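Long-range contacts in restriction endonuclease AspBHI (Azoarcus sp., PDB 4OC8), which acts as a DNA modification-dependent restriction endonuclease, probably binding and cleaving DNA, and assembles as a tetramer: residues E75-F80 with P212-R217; H117-I122 with A140-P145; R242-E247 with W380-T385; N311-K316 with S337-Q342. One frame throughout, in Å; residues are numbered along the deposited sequence.

Contact 1: residues E75-F80 with P212-R217; sequences ETTGTF and PLMAPR
The carbonyl oxygen E75 O is held from two directions. The backbone amide A215 N donates to it at 2.9 Å with an N-H...O angle of 147°. A water also donates to E75 O, at 2.8 Å, and to L213 O, so it links the two segments. Residues 75-78 form the turn between strands 72-74 and 79-83. The turn carries a G1 beta bulge, in which G78 and T79 both face D74. G78 has positive phi, as is usual for this bulge, and its CA lies beside L213 O. The turn belongs to the N-terminal domain, whose sequence family falls in the PUA clan, and the 212-217 loop runs antiparallel alongside it.

At one end of the contact E75 OE1 makes a salt bridge to R217 NH2. The R217 chain is extended from CG to NE and carries the guanidinium back to E75. The two charged groups are turned steeply, their planes 81° apart. Nearer the middle, M214 packs by its aliphatic part. Its CB lies against T76 O. A bend at the thioether (chi3 64°) then brings CE against T77, 3.7 Å from T77 CA.

The loop also faces other subunits. A215 O accepts a hydrogen bond from T159 OG1 of a third subunit, and M214 packs on R261 of a second one. Within the turn, T77 OG1 hydrogen-bonds to D74 OD2 and lies 3.1 Å from its other hydrogen-bond partner, T79 OG1.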
loop_
_atom_site.group_PDB
_atom_site.type_symbol
_atom_site.label_atom_id
_atom_site.label_comp_id
_atom_site.label_asym_id
_atom_site.label_seq_id
_atom_site.Cartn_x
_atom_site.Cartn_y
_atom_site.Cartn_z
ATOM N N GLU A 75 16.338 3.991 3.749
ATOM C CA GLU A 75 16.755 3.936 5.147
ATOM C C GLU A 75 15.758 3.162 6.001
ATOM O O GLU A 75 16.136 2.481 6.953
ATOM C CB GLU A 75 16.915 5.348 5.727
ATOM C CG GLU A 75 18.062 6.165 5.146
ATOM C CD GLU A 75 17.672 6.931 3.896
ATOM O OE1 GLU A 75 16.457 7.076 3.632
ATOM O OE2 GLU A 75 18.584 7.387 3.174
ATOM N N THR A 76 14.484 3.269 5.647
ATOM C CA THR A 76 13.409 2.687 6.437
ATOM C C THR A 76 13.428 1.161 6.478
ATOM O O THR A 76 13.188 0.558 7.522
ATOM C CB THR A 76 12.039 3.157 5.922
ATOM O OG1 THR A 76 12.000 4.588 5.930
ATOM C CG2 THR A 76 10.921 2.618 6.796
ATOM N N THR A 77 13.706 0.536 5.341
ATOM C CA THR A 77 13.638 -0.917 5.259
ATOM C C THR A 77 15.023 -1.535 5.059
ATOM O O THR A 77 15.196 -2.753 5.119
ATOM C CB THR A 77 12.676 -1.362 4.136
ATOM O OG1 THR A 77 13.232 -1.028 2.859
ATOM C CG2 THR A 77 11.331 -0.669 4.290
ATOM N N GLY A 78 16.014 -0.682 4.837
ATOM C CA GLY A 78 17.363 -1.152 4.600
ATOM C C GLY A 78 17.494 -1.811 3.239
ATOM O O GLY A 78 18.389 -2.622 3.008
ATOM N N THR A 79 16.593 -1.465 2.329
ATOM C CA THR A 79 16.665 -1.997 0.979
ATOM C C THR A 79 17.508 -1.085 0.094
ATOM O O THR A 79 17.354 0.137 0.113
ATOM C CB THR A 79 15.267 -2.205 0.377
ATOM O OG1 THR A 79 14.573 -3.204 1.133
ATOM C CG2 THR A 79 15.371 -2.669 -1.067
ATOM N N PHE A 80 18.417 -1.685 -0.664
ATOM C CA PHE A 80 19.268 -0.928 -1.564
ATOM C C PHE A 80 19.084 -1.412 -2.998
ATOM O O PHE A 80 19.375 -2.566 -3.317
ATOM C CB PHE A 80 20.738 -1.031 -1.137
ATOM C CG PHE A 80 21.685 -0.273 -2.029
ATOM C CD1 PHE A 80 21.660 1.115 -2.070
ATOM C CD2 PHE A 80 22.598 -0.945 -2.826
ATOM C CE1 PHE A 80 22.527 1.816 -2.889
ATOM C CE2 PHE A 80 23.466 -0.249 -3.647
ATOM C CZ PHE A 80 23.429 1.135 -3.677
ATOM N N PRO A 212 17.176 -7.296 8.435
ATOM C CA PRO A 212 17.383 -5.977 7.832
ATOM C C PRO A 212 17.660 -4.875 8.841
ATOM O O PRO A 212 17.143 -4.921 9.956
ATOM C CB PRO A 212 16.046 -5.705 7.150
ATOM C CG PRO A 212 15.071 -6.485 7.930
ATOM C CD PRO A 212 15.780 -7.740 8.301
ATOM N N LEU A 213 18.467 -3.897 8.438
ATOM C CA LEU A 213 18.674 -2.689 9.222
ATOM C C LEU A 213 17.552 -1.709 8.890
ATOM O O LEU A 213 17.602 -1.013 7.877
ATOM C CB LEU A 213 20.033 -2.065 8.899
ATOM C CG LEU A 213 20.659 -1.040 9.854
ATOM C CD1 LEU A 213 22.058 -0.682 9.381
ATOM C CD2 LEU A 213 19.833 0.225 9.999
ATOM N N MET A 214 16.553 -1.637 9.760
ATOM C CA MET A 214 15.395 -0.798 9.511
ATOM C C MET A 214 15.428 0.469 10.360
ATOM O O MET A 214 15.361 0.411 11.590
ATOM C CB MET A 214 14.115 -1.601 9.746
ATOM C CG MET A 214 14.118 -2.909 8.978
ATOM S SD MET A 214 12.515 -3.717 8.864
ATOM C CE MET A 214 11.593 -2.524 7.904
ATOM N N ALA A 215 15.538 1.613 9.691
ATOM C CA ALA A 215 15.661 2.895 10.375
ATOM C C ALA A 215 14.603 3.906 9.918
ATOM O O ALA A 215 14.900 4.808 9.134
ATOM C CB ALA A 215 17.060 3.459 10.179
ATOM N N PRO A 216 13.367 3.760 10.422
ATOM C CA PRO A 216 12.246 4.637 10.068
ATOM C C PRO A 216 12.588 6.103 10.276
ATOM O O PRO A 216 13.296 6.440 11.226
ATOM C CB PRO A 216 11.152 4.212 11.044
ATOM C CG PRO A 216 11.477 2.811 11.382
ATOM C CD PRO A 216 12.970 2.732 11.399
ATOM N N ARG A 217 12.095 6.960 9.387
ATOM C CA ARG A 217 12.424 8.377 9.425
ATOM C C ARG A 217 11.687 9.087 10.544
ATOM O O ARG A 217 10.495 8.860 10.754
ATOM C CB ARG A 217 12.092 9.046 8.088
ATOM C CG ARG A 217 13.032 8.679 6.958
ATOM C CD ARG A 217 12.699 9.422 5.676
ATOM N NE ARG A 217 13.558 8.979 4.581
ATOM C CZ ARG A 217 13.318 7.908 3.829
ATOM N NH1 ARG A 217 12.238 7.170 4.047
ATOM N NH2 ARG A 217 14.157 7.576 2.857
HETATM O O HOH W 1 18.595 1.258 6.641
#

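Contact 2: residues H117-I122 with A140-P145; sequences HLVPPI and AVPGSP
I122 and A140 meet through backbone and side chain. A140 N donates to I122 O at 2.9 Å, and the donor lies in the carbonyl plane. The bond is fairly straight, with an N-H...O angle of 156°. On one face of the sheet the branch methyl I122 CG2 sits 4.2 Å from A140 CB. The other branch runs along the neighbouring strand. With CG1 beside the backbone N (chi1 -66°), CD1 reaches past A140 O to the proline ring, 3.9 Å from P142 CD. V119 comes to the same ring from further back along the chain. A chi1 of 179° sets its CG1 anti to the backbone N and points it at the ring. V119 and P142 thus reach toward each other end-on, with V119 CG1 4.2 Å from P142 CG.

I122 and A140 form a hydrogen-bonded antiparallel pair. They close the open end of the beta hairpin made by strands 122-127 and 133-142. The hairpin is part of the large curled sheet of the N-terminal domain.

The next shell holds both strands in place. I122 touches L60 of strand 55-62 and F172 of strand 163-174, while A140 lies on I174. Backbone bonds join P121 to L58 on one side and V141 to T173 on the other. Helices cover the V119 and P142 pair: W110 of helix 100-113 lies against V119, I107 and F108 of the same helix against P142, and W204 of helix 199-207 against both.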
loop_
_atom_site.group_PDB
_atom_site.type_symbol
_atom_site.label_atom_id
_atom_site.label_comp_id
_atom_site.label_asym_id
_atom_site.label_seq_id
_atom_site.Cartn_x
_atom_site.Cartn_y
_atom_site.Cartn_z
ATOM N N HIS A 117 28.373 -19.516 0.475
ATOM C CA HIS A 117 29.748 -19.374 0.939
ATOM C C HIS A 117 30.636 -18.707 -0.110
ATOM O O HIS A 117 31.690 -18.159 0.215
ATOM C CB HIS A 117 30.321 -20.733 1.342
ATOM C CG HIS A 117 30.177 -21.787 0.288
ATOM N ND1 HIS A 117 29.014 -22.499 0.105
ATOM C CD2 HIS A 117 31.054 -22.247 -0.637
ATOM C CE1 HIS A 117 29.176 -23.355 -0.891
ATOM N NE2 HIS A 117 30.403 -23.223 -1.356
ATOM N N LEU A 118 30.200 -18.747 -1.367
ATOM C CA LEU A 118 30.946 -18.120 -2.455
ATOM C C LEU A 118 30.612 -16.640 -2.576
ATOM O O LEU A 118 31.399 -15.860 -3.115
ATOM C CB LEU A 118 30.649 -18.818 -3.781
ATOM C CG LEU A 118 30.825 -20.334 -3.782
ATOM C CD1 LEU A 118 30.340 -20.917 -5.093
ATOM C CD2 LEU A 118 32.276 -20.699 -3.526
ATOM N N VAL A 119 29.442 -16.259 -2.076
ATOM C CA VAL A 119 29.018 -14.868 -2.135
ATOM C C VAL A 119 29.921 -13.985 -1.279
ATOM O O VAL A 119 30.070 -14.210 -0.079
ATOM C CB VAL A 119 27.560 -14.708 -1.687
ATOM C CG1 VAL A 119 27.153 -13.247 -1.730
ATOM C CG2 VAL A 119 26.650 -15.537 -2.569
ATOM N N PRO A 120 30.543 -12.979 -1.905
ATOM C CA PRO A 120 31.429 -12.072 -1.176
ATOM C C PRO A 120 30.625 -11.050 -0.400
ATOM O O PRO A 120 29.520 -10.710 -0.818
ATOM C CB PRO A 120 32.197 -11.371 -2.297
ATOM C CG PRO A 120 31.257 -11.377 -3.446
ATOM C CD PRO A 120 30.486 -12.665 -3.343
ATOM N N PRO A 121 31.163 -10.576 0.730
ATOM C CA PRO A 121 30.555 -9.461 1.459
ATOM C C PRO A 121 30.392 -8.244 0.557
ATOM O O PRO A 121 31.344 -7.823 -0.104
ATOM C CB PRO A 121 31.577 -9.170 2.562
ATOM C CG PRO A 121 32.250 -10.468 2.787
ATOM C CD PRO A 121 32.339 -11.118 1.433
ATOM N N ILE A 122 29.184 -7.695 0.524
ATOM C CA ILE A 122 28.896 -6.520 -0.277
ATOM C C ILE A 122 28.918 -5.281 0.603
ATOM O O ILE A 122 28.096 -5.142 1.505
ATOM C CB ILE A 122 27.527 -6.644 -0.970
ATOM C CG1 ILE A 122 27.553 -7.783 -1.993
ATOM C CG2 ILE A 122 27.148 -5.338 -1.642
ATOM C CD1 ILE A 122 26.645 -8.948 -1.648
ATOM N N ALA A 140 25.729 -5.628 3.021
ATOM C CA ALA A 140 24.491 -6.066 2.393
ATOM C C ALA A 140 24.523 -7.490 1.861
ATOM O O ALA A 140 25.585 -8.039 1.576
ATOM C CB ALA A 140 24.099 -5.099 1.286
ATOM N N VAL A 141 23.337 -8.074 1.726
ATOM C CA VAL A 141 23.187 -9.394 1.128
ATOM C C VAL A 141 22.207 -9.338 -0.049
ATOM O O VAL A 141 21.341 -8.465 -0.094
ATOM C CB VAL A 141 22.698 -10.427 2.162
ATOM C CG1 VAL A 141 23.733 -10.598 3.260
ATOM C CG2 VAL A 141 21.359 -10.005 2.743
ATOM N N PRO A 142 22.356 -10.256 -1.017
ATOM C CA PRO A 142 21.433 -10.326 -2.152
ATOM C C PRO A 142 20.019 -10.674 -1.716
ATOM O O PRO A 142 19.835 -11.493 -0.818
ATOM C CB PRO A 142 21.997 -11.477 -2.985
ATOM C CG PRO A 142 23.431 -11.539 -2.616
ATOM C CD PRO A 142 23.488 -11.185 -1.173
ATOM N N GLY A 143 19.031 -10.053 -2.353
ATOM C CA GLY A 143 17.642 -10.373 -2.095
ATOM C C GLY A 143 17.006 -9.490 -1.043
ATOM O O GLY A 143 17.599 -8.516 -0.574
ATOM N N SER A 144 15.774 -9.832 -0.689
ATOM C CA SER A 144 15.023 -9.106 0.322
ATOM C C SER A 144 13.981 -10.038 0.926
ATOM O O SER A 144 13.457 -10.916 0.240
ATOM C CB SER A 144 14.339 -7.881 -0.289
ATOM O OG SER A 144 13.609 -7.152 0.685
ATOM N N PRO A 145 13.688 -9.860 2.220
ATOM C CA PRO A 145 12.612 -10.618 2.867
ATOM C C PRO A 145 11.212 -10.191 2.405
ATOM O O PRO A 145 10.248 -10.867 2.750
ATOM C CB PRO A 145 12.800 -10.290 4.353
ATOM C CG PRO A 145 13.542 -9.001 4.369
ATOM C CD PRO A 145 14.450 -9.048 3.185
#

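Contact 3: residues R242-E247 with W380-T385; sequences RQRYKE and WLDGIT
R244 and D382 form a salt bridge between the end of helix 232-244 and helix 374-386. The C-terminal end of helix 232-244 and the residue after it pack on helix 374-386 in the C-terminal half of the chain, which holds the endonuclease family region of the PDDEXK clan. R244 NH1 donates to D382 OD1 at 3.0 Å, with an N-H...O angle of 153°. R244 NH2 adds a weak bond of 3.3 Å to the same oxygen, D382 OD1. The carboxylate lies at the edge of the guanidinium, but OD1 is approached from above its own carboxylate plane. The two planes are 48° apart. R244 NH2 has a second salt bridge, to D378 OD1 one turn earlier on helix 374-386, so two acids share this arginine.

Van der Waals contacts centre on L381. Its CB lies over one face of the R244 guanidinium, 3.7 Å above the plane. Its CD1 packs 3.6 Å from R244 CB. The arginine leaves the helix with CG anti to the backbone N (chi1 177°) and bends at chi2 and chi3, so that R244, from its CB to its guanidinium, runs past L381 in the opposite direction. R244 CG also lies over one face of the Y245 ring.

Y245 brings an aromatic edge. L381 CD2 meets that edge near the ring plane, 3.8 Å from Y245 CE2. C255 of helix 251-263 packs against Y245 and W380. At the far end of the phenol, Y245 OH is 4.0 Å from the methyl T385 CG2.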
loop_
_atom_site.group_PDB
_atom_site.type_symbol
_atom_site.label_atom_id
_atom_site.label_comp_id
_atom_site.label_asym_id
_atom_site.label_seq_id
_atom_site.Cartn_x
_atom_site.Cartn_y
_atom_site.Cartn_z
ATOM N N ARG A 242 1.293 23.214 -15.654
ATOM C CA ARG A 242 0.576 24.431 -15.248
ATOM C C ARG A 242 -0.107 25.119 -16.432
ATOM O O ARG A 242 -1.204 25.669 -16.302
ATOM C CB ARG A 242 1.520 25.432 -14.588
ATOM C CG ARG A 242 1.982 25.081 -13.197
ATOM C CD ARG A 242 2.746 26.254 -12.599
ATOM N NE ARG A 242 3.673 25.849 -11.547
ATOM C CZ ARG A 242 4.970 25.613 -11.741
ATOM N NH1 ARG A 242 5.498 25.740 -12.955
ATOM N NH2 ARG A 242 5.742 25.249 -10.723
ATOM N N GLN A 243 0.557 25.091 -17.584
ATOM C CA GLN A 243 0.021 25.699 -18.793
ATOM C C GLN A 243 -1.127 24.893 -19.389
ATOM O O GLN A 243 -2.074 25.460 -19.929
ATOM C CB GLN A 243 1.128 25.888 -19.835
ATOM C CG GLN A 243 2.095 27.006 -19.500
ATOM C CD GLN A 243 1.393 28.339 -19.341
ATOM O OE1 GLN A 243 0.802 28.856 -20.289
ATOM N NE2 GLN A 243 1.441 28.896 -18.134
ATOM N N ARG A 244 -1.041 23.571 -19.294
ATOM C CA ARG A 244 -2.075 22.712 -19.867
ATOM C C ARG A 244 -3.461 22.955 -19.262
ATOM O O ARG A 244 -4.476 22.819 -19.949
ATOM C CB ARG A 244 -1.686 21.236 -19.724
ATOM C CG ARG A 244 -2.735 20.249 -20.220
ATOM C CD ARG A 244 -3.003 20.421 -21.701
ATOM N NE ARG A 244 -1.864 20.003 -22.508
ATOM C CZ ARG A 244 -1.871 18.948 -23.314
ATOM N NH1 ARG A 244 -2.970 18.208 -23.432
ATOM N NH2 ARG A 244 -0.783 18.637 -24.011
ATOM N N TYR A 245 -3.508 23.327 -17.987
ATOM C CA TYR A 245 -4.793 23.421 -17.296
ATOM C C TYR A 245 -5.233 24.841 -16.918
ATOM O O TYR A 245 -6.134 25.021 -16.093
ATOM C CB TYR A 245 -4.809 22.495 -16.075
ATOM C CG TYR A 245 -4.714 21.039 -16.459
ATOM C CD1 TYR A 245 -5.835 20.346 -16.905
ATOM C CD2 TYR A 245 -3.503 20.361 -16.401
ATOM C CE1 TYR A 245 -5.751 19.016 -17.272
ATOM C CE2 TYR A 245 -3.410 19.028 -16.764
ATOM C CZ TYR A 245 -4.537 18.361 -17.199
ATOM O OH TYR A 245 -4.451 17.037 -17.564
ATOM N N LYS A 246 -4.610 25.839 -17.540
ATOM C CA LYS A 246 -4.946 27.239 -17.285
ATOM C C LYS A 246 -6.343 27.598 -17.787
ATOM O O LYS A 246 -6.999 28.472 -17.226
ATOM C CB LYS A 246 -3.903 28.179 -17.906
ATOM C CG LYS A 246 -3.817 28.116 -19.424
ATOM C CD LYS A 246 -2.605 28.877 -19.957
ATOM C CE LYS A 246 -2.698 30.369 -19.658
ATOM N NZ LYS A 246 -1.544 31.127 -20.220
ATOM N N GLU A 247 -6.794 26.919 -18.838
ATOM C CA GLU A 247 -8.107 27.183 -19.419
ATOM C C GLU A 247 -9.194 26.296 -18.811
ATOM O O GLU A 247 -10.387 26.562 -18.971
ATOM C CB GLU A 247 -8.070 27.010 -20.942
ATOM C CG GLU A 247 -7.118 27.971 -21.661
ATOM C CD GLU A 247 -7.105 27.789 -23.181
ATOM O OE1 GLU A 247 -7.741 26.835 -23.693
ATOM O OE2 GLU A 247 -6.452 28.609 -23.865
ATOM N N TRP A 380 2.050 12.852 -22.751
ATOM C CA TRP A 380 1.525 12.250 -21.536
ATOM C C TRP A 380 0.176 12.855 -21.154
ATOM O O TRP A 380 -0.789 12.131 -20.874
ATOM C CB TRP A 380 2.528 12.426 -20.395
ATOM C CG TRP A 380 2.066 11.867 -19.083
ATOM C CD1 TRP A 380 1.892 10.553 -18.771
ATOM C CD2 TRP A 380 1.735 12.606 -17.902
ATOM N NE1 TRP A 380 1.462 10.427 -17.476
ATOM C CE2 TRP A 380 1.359 11.676 -16.917
ATOM C CE3 TRP A 380 1.716 13.968 -17.581
ATOM C CZ2 TRP A 380 0.971 12.055 -15.636
ATOM C CZ3 TRP A 380 1.330 14.346 -16.307
ATOM C CH2 TRP A 380 0.965 13.393 -15.350
ATOM N N LEU A 381 0.119 14.186 -21.153
ATOM C CA LEU A 381 -1.111 14.910 -20.848
ATOM C C LEU A 381 -2.209 14.622 -21.873
ATOM O O LEU A 381 -3.387 14.491 -21.519
ATOM C CB LEU A 381 -0.834 16.411 -20.762
ATOM C CG LEU A 381 -0.027 16.842 -19.539
ATOM C CD1 LEU A 381 0.400 18.292 -19.646
ATOM C CD2 LEU A 381 -0.829 16.618 -18.269
ATOM N N ASP A 382 -1.819 14.523 -23.141
ATOM C CA ASP A 382 -2.752 14.133 -24.191
ATOM C C ASP A 382 -3.356 12.778 -23.842
ATOM O O ASP A 382 -4.571 12.570 -23.959
ATOM C CB ASP A 382 -2.049 14.072 -25.551
ATOM C CG ASP A 382 -1.707 15.451 -26.097
ATOM O OD1 ASP A 382 -2.472 16.407 -25.837
ATOM O OD2 ASP A 382 -0.673 15.576 -26.790
ATOM N N GLY A 383 -2.492 11.872 -23.390
ATOM C CA GLY A 383 -2.910 10.559 -22.935
ATOM C C GLY A 383 -3.916 10.621 -21.802
ATOM O O GLY A 383 -4.950 9.952 -21.847
ATOM N N ILE A 384 -3.620 11.426 -20.785
ATOM C CA ILE A 384 -4.531 11.565 -19.650
ATOM C C ILE A 384 -5.895 12.078 -20.087
ATOM O O ILE A 384 -6.914 11.463 -19.785
ATOM C CB ILE A 384 -3.988 12.528 -18.587
ATOM C CG1 ILE A 384 -2.575 12.132 -18.173
ATOM C CG2 ILE A 384 -4.913 12.564 -17.374
ATOM C CD1 ILE A 384 -1.958 13.101 -17.198
ATOM N N THR A 385 -5.907 13.205 -20.795
ATOM C CA THR A 385 -7.164 13.827 -21.212
ATOM C C THR A 385 -7.978 12.905 -22.114
ATOM O O THR A 385 -9.204 12.853 -22.012
ATOM C CB THR A 385 -6.935 15.177 -21.924
ATOM O OG1 THR A 385 -6.148 14.971 -23.102
ATOM C CG2 THR A 385 -6.217 16.158 -20.999
#

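Contact 4: residues N311-K316 with S337-Q342; sequences NAVGVK and SYVDRQ
D340 CB packs on A312 CB at 3.8 Å. With chi1 at 71°, CG stands between the backbone N and the carbonyl carbon, 3.8 Å from V313 O. From there OD2 lies against G314, 3.8 Å from G314 CA. OD1 turns to its own helix and accepts a hydrogen bond from A343 N.

The backbones are bridged next to this side chain. V313 N donates to Y338 O at 2.7 Å in a nearly straight bond, 169° at the hydrogen. D340 N returns a bond to V313 O at 3.1 Å. V313 and V339 thus form a single bridge, and their side chains cross obliquely, with V313 CB 4.0 Å from V339 CG2. At the start of the contact S337 OG donates to N311 O from above the carbonyl plane. A312 CB sits over one face of the Y338 ring, while K224 and Q227 of helix 224-227 also touch this tyrosine.

D340 and G314 are the N-cap residues of helices 341-349 and 315-324. Each segment lies between a strand of the five-stranded sheet, 294-305 or 330-335, and the next helix. Such neighbouring parallel strand-to-helix connections are characteristic of the alpha/beta core of PDDEXK nucleases.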
loop_
_atom_site.group_PDB
_atom_site.type_symbol
_atom_site.label_atom_id
_atom_site.label_comp_id
_atom_site.label_asym_id
_atom_site.label_seq_id
_atom_site.Cartn_x
_atom_site.Cartn_y
_atom_site.Cartn_z
ATOM N N ASN A 311 3.260 30.775 -5.428
ATOM C CA ASN A 311 2.076 30.700 -4.579
ATOM C C ASN A 311 2.026 29.388 -3.823
ATOM O O ASN A 311 1.797 28.334 -4.410
ATOM C CB ASN A 311 0.808 30.853 -5.415
ATOM C CG ASN A 311 0.794 32.132 -6.219
ATOM O OD1 ASN A 311 0.889 32.108 -7.446
ATOM N ND2 ASN A 311 0.677 33.260 -5.532
ATOM N N ALA A 312 2.233 29.460 -2.516
ATOM C CA ALA A 312 2.314 28.267 -1.686
ATOM C C ALA A 312 0.945 27.654 -1.435
ATOM O O ALA A 312 -0.079 28.323 -1.564
ATOM C CB ALA A 312 2.979 28.603 -0.362
ATOM N N VAL A 313 0.930 26.376 -1.077
ATOM C CA VAL A 313 -0.287 25.764 -0.567
ATOM C C VAL A 313 -0.313 25.966 0.941
ATOM O O VAL A 313 0.617 25.580 1.647
ATOM C CB VAL A 313 -0.377 24.271 -0.924
ATOM C CG1 VAL A 313 -1.459 23.591 -0.105
ATOM C CG2 VAL A 313 -0.649 24.108 -2.415
ATOM N N GLY A 314 -1.372 26.596 1.431
ATOM C CA GLY A 314 -1.417 26.981 2.826
ATOM C C GLY A 314 -2.431 26.242 3.674
ATOM O O GLY A 314 -3.007 25.238 3.257
ATOM N N VAL A 315 -2.647 26.768 4.873
ATOM C CA VAL A 315 -3.543 26.179 5.856
ATOM C C VAL A 315 -4.963 25.967 5.321
ATOM O O VAL A 315 -5.611 24.977 5.651
ATOM C CB VAL A 315 -3.587 27.059 7.125
ATOM C CG1 VAL A 315 -4.549 26.489 8.160
ATOM C CG2 VAL A 315 -2.193 27.197 7.703
ATOM N N LYS A 316 -5.433 26.891 4.488
ATOM C CA LYS A 316 -6.799 26.859 3.967
ATOM C C LYS A 316 -7.029 25.652 3.048
ATOM O O LYS A 316 -7.926 24.809 3.285
ATOM C CB LYS A 316 -7.073 28.167 3.222
ATOM C CG LYS A 316 -8.513 28.400 2.790
ATOM C CD LYS A 316 -8.655 29.777 2.137
ATOM C CE LYS A 316 -10.087 30.062 1.693
ATOM N NZ LYS A 316 -10.534 29.182 0.576
ATOM N N SER A 337 3.078 23.159 -6.998
ATOM C CA SER A 337 3.853 24.102 -6.207
ATOM C C SER A 337 4.322 23.434 -4.923
ATOM O O SER A 337 4.431 22.213 -4.859
ATOM C CB SER A 337 3.002 25.322 -5.876
ATOM O OG SER A 337 3.680 26.193 -4.993
ATOM N N TYR A 338 4.595 24.240 -3.901
ATOM C CA TYR A 338 5.037 23.720 -2.611
ATOM C C TYR A 338 4.036 24.039 -1.501
ATOM O O TYR A 338 3.192 24.922 -1.645
ATOM C CB TYR A 338 6.400 24.298 -2.247
ATOM C CG TYR A 338 6.347 25.719 -1.721
ATOM C CD1 TYR A 338 6.126 26.792 -2.577
ATOM C CD2 TYR A 338 6.530 25.988 -0.369
ATOM C CE1 TYR A 338 6.080 28.091 -2.102
ATOM C CE2 TYR A 338 6.487 27.281 0.113
ATOM C CZ TYR A 338 6.265 28.330 -0.756
ATOM O OH TYR A 338 6.218 29.618 -0.269
ATOM N N VAL A 339 4.134 23.303 -0.398
ATOM C CA VAL A 339 3.330 23.563 0.789
ATOM C C VAL A 339 4.158 24.356 1.800
ATOM O O VAL A 339 5.270 23.951 2.140
ATOM C CB VAL A 339 2.875 22.251 1.442
ATOM C CG1 VAL A 339 2.063 22.533 2.691
ATOM C CG2 VAL A 339 2.074 21.425 0.455
ATOM N N ASP A 340 3.621 25.476 2.284
ATOM C CA ASP A 340 4.390 26.360 3.164
ATOM C C ASP A 340 4.690 25.753 4.532
ATOM O O ASP A 340 4.161 24.697 4.881
ATOM C CB ASP A 340 3.744 27.752 3.306
ATOM C CG ASP A 340 2.452 27.749 4.130
ATOM O OD1 ASP A 340 2.162 26.775 4.858
ATOM O OD2 ASP A 340 1.718 28.759 4.056
ATOM N N ARG A 341 5.518 26.454 5.303
ATOM C CA ARG A 341 5.963 25.988 6.614
ATOM C C ARG A 341 4.807 25.703 7.577
ATOM O O ARG A 341 4.721 24.612 8.131
ATOM C CB ARG A 341 6.949 26.989 7.230
ATOM C CG ARG A 341 7.583 26.540 8.544
ATOM C CD ARG A 341 8.253 25.178 8.412
ATOM N NE ARG A 341 9.345 25.185 7.442
ATOM C CZ ARG A 341 10.633 25.273 7.763
ATOM N NH1 ARG A 341 10.994 25.362 9.037
ATOM N NH2 ARG A 341 11.558 25.270 6.811
ATOM N N GLN A 342 3.919 26.674 7.765
ATOM C CA GLN A 342 2.815 26.521 8.710
ATOM C C GLN A 342 1.946 25.289 8.433
ATOM O O GLN A 342 1.639 24.519 9.346
ATOM C CB GLN A 342 1.949 27.783 8.742
ATOM C CG GLN A 342 0.851 27.754 9.803
ATOM C CD GLN A 342 -0.034 28.992 9.774
ATOM O OE1 GLN A 342 0.154 29.890 8.951
ATOM N NE2 GLN A 342 -1.013 29.040 10.677
#

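The contacts fall into two groups along the chain. Contacts 1 and 2 come first along the chain and reach the same large sheet. Their centres are 16 Å apart, and T79 touches S144 between them. Contact 2 lies within the span of chain that contact 1 brings together. Contacts 3 and 4 follow in the endonuclease part, with centres 23 Å apart. There helix 374-386 returns to the end of helix 232-244 after the two strand-to-helix connections that contact 4 joins. Between the groups, centres are 30 to 46 Å apart, which fits two separate domains. Contacts 1 and 3 both touch a second subunit, so each domain contributes to the tetramer.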